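Local coordinates for protein N-deoxyribosyltransferase (Bacillus psychrosaccharolyticus, PDB 6EVS) that catalyses the transfer of 2-deoxyribose between nucleobases, a reaction useful for the enzymatic synthesis of modified nucleosides, at residues Ala2-Leu6 with His31-Pro36. Residues are numbered along the deposited sequence; the frame is centred on the assembly and turned at random.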
# COMPACT_ATOMS: atom_id res chain seq x y z
N ALA A 2 -2.44 -8.75 21.41
CA ALA A 2 -2.13 -7.96 20.22
C ALA A 2 -1.00 -6.97 20.51
O ALA A 2 -0.80 -6.57 21.66
CB ALA A 2 -3.37 -7.21 19.75
N LYS A 3 -0.26 -6.59 19.47
CA LYS A 3 0.66 -5.46 19.54
C LYS A 3 -0.12 -4.18 19.28
O LYS A 3 -0.89 -4.09 18.31
CB LYS A 3 1.80 -5.61 18.53
CG LYS A 3 2.51 -6.96 18.57
CD LYS A 3 3.62 -7.04 17.52
CE LYS A 3 3.17 -7.73 16.23
NZ LYS A 3 4.21 -7.63 15.14
N ILE A 4 0.06 -3.18 20.15
CA ILE A 4 -0.76 -1.98 20.11
C ILE A 4 0.14 -0.76 20.11
O ILE A 4 1.04 -0.64 20.95
CB ILE A 4 -1.73 -1.91 21.30
CG1 ILE A 4 -2.73 -3.09 21.26
CG2 ILE A 4 -2.45 -0.55 21.31
CD1 ILE A 4 -3.75 -3.06 22.43
N TYR A 5 -0.09 0.15 19.15
CA TYR A 5 0.57 1.45 19.17
C TYR A 5 -0.33 2.45 19.89
O TYR A 5 -1.46 2.69 19.45
CB TYR A 5 0.83 1.94 17.75
CG TYR A 5 1.65 3.22 17.68
CD1 TYR A 5 3.04 3.18 17.57
CD2 TYR A 5 1.03 4.47 17.72
CE1 TYR A 5 3.81 4.37 17.52
CE2 TYR A 5 1.77 5.64 17.66
CZ TYR A 5 3.15 5.59 17.57
OH TYR A 5 3.86 6.77 17.48
N LEU A 6 0.18 3.07 20.96
CA LEU A 6 -0.64 3.99 21.76
C LEU A 6 -0.43 5.40 21.22
O LEU A 6 0.60 6.03 21.49
CB LEU A 6 -0.28 3.87 23.23
CG LEU A 6 -1.00 4.79 24.21
CD1 LEU A 6 -2.52 4.63 24.05
CD2 LEU A 6 -0.55 4.44 25.61
N HIS A 31 -1.53 -7.28 26.45
CA HIS A 31 -1.11 -6.77 25.16
C HIS A 31 0.30 -6.19 25.25
O HIS A 31 0.77 -5.78 26.32
CB HIS A 31 -2.09 -5.71 24.66
CG HIS A 31 -3.49 -6.23 24.50
ND1 HIS A 31 -3.83 -7.17 23.55
CD2 HIS A 31 -4.62 -5.95 25.18
CE1 HIS A 31 -5.12 -7.44 23.65
NE2 HIS A 31 -5.62 -6.71 24.63
N THR A 32 0.98 -6.15 24.10
CA THR A 32 2.30 -5.54 23.99
C THR A 32 2.09 -4.13 23.45
O THR A 32 1.66 -3.95 22.31
CB THR A 32 3.22 -6.36 23.09
OG1 THR A 32 3.37 -7.67 23.63
CG2 THR A 32 4.59 -5.70 23.01
N VAL A 33 2.38 -3.13 24.28
CA VAL A 33 2.04 -1.75 23.96
C VAL A 33 3.32 -0.96 23.72
O VAL A 33 4.19 -0.91 24.59
CB VAL A 33 1.23 -1.10 25.09
CG1 VAL A 33 0.87 0.33 24.71
CG2 VAL A 33 -0.00 -1.95 25.38
N PHE A 34 3.41 -0.32 22.55
CA PHE A 34 4.45 0.68 22.32
C PHE A 34 3.91 2.04 22.71
O PHE A 34 2.93 2.52 22.12
CB PHE A 34 4.92 0.71 20.86
CG PHE A 34 5.97 1.76 20.58
CD1 PHE A 34 7.31 1.48 20.78
CD2 PHE A 34 5.60 3.02 20.10
CE1 PHE A 34 8.30 2.44 20.49
CE2 PHE A 34 6.58 3.99 19.84
CZ PHE A 34 7.94 3.70 20.03
N SER A 35 4.54 2.68 23.70
CA SER A 35 4.06 3.96 24.21
C SER A 35 5.10 5.03 23.89
O SER A 35 6.20 4.99 24.44
CB SER A 35 3.80 3.91 25.71
OG SER A 35 3.23 5.15 26.16
N PRO A 36 4.80 5.96 22.98
CA PRO A 36 5.84 6.88 22.50
C PRO A 36 6.56 7.64 23.59
O PRO A 36 7.73 7.97 23.41
CB PRO A 36 5.06 7.82 21.58
CG PRO A 36 3.96 6.91 20.99
CD PRO A 36 3.56 6.05 22.18
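Ile4 sits at the middle of a parallel pairing between Ala2-Leu6 and His31-Pro36, and its backbone illustrates how one residue can serve the neighbouring strand twice. Its N donates to Thr32 O at 2.8 Å, while its O receives Phe34 N at 2.9 Å. Val33, bracketed between them, makes no N-H...O bond to this strand, but its CA lies 3.4 Å from Ile4 O in a CA-H...O contact. The same rhythm extends both ways, with Thr32 N bonded to Ala2 O and Leu6 N to Phe34 O, both at 3.0 Å. The backbone groups of Lys3 and Tyr5 face the other neighbour in the sheet, bonding to Asp67, Ile68 and Phe70, while Val33 O accepts from Arg27 NH2.

Where the ladder begins, a side chain takes over. The amino group Ala2 N donates to His31 ND1 at 3.0 Å, lying in the ring plane, 1° out of it. Ile4 CD1 rests over one face of that imidazole, 4.2 Å from its centroid, in a CH-pi contact; His31 CG stands anti to the carbonyl carbon (chi1 -59°), which places the ring to meet both partners.

On the face shared by Lys3, Thr32, Tyr5 and Phe34, the two aromatic side chains run side by side. Their planes are inclined by only 21° but slid apart, and Tyr5 CE1 meets Phe34 CD2 at 3.4 Å. Pro36 CG approaches Tyr5 OH, whose hydrogen-bond partner is Glu85. On the face of Ile4 and Val33, Leu6 CB packs against Val33 CG1, and helix 13-28 covers them; its Glu23 binds Ser35 OG. Strands 3-7 and 32-34, linked through helix 13-28, form the first beta-alpha-beta unit of the 2-1-3-4-5 parallel sheet in the Rossmann-like fold of nucleoside 2-deoxyribosyltransferases.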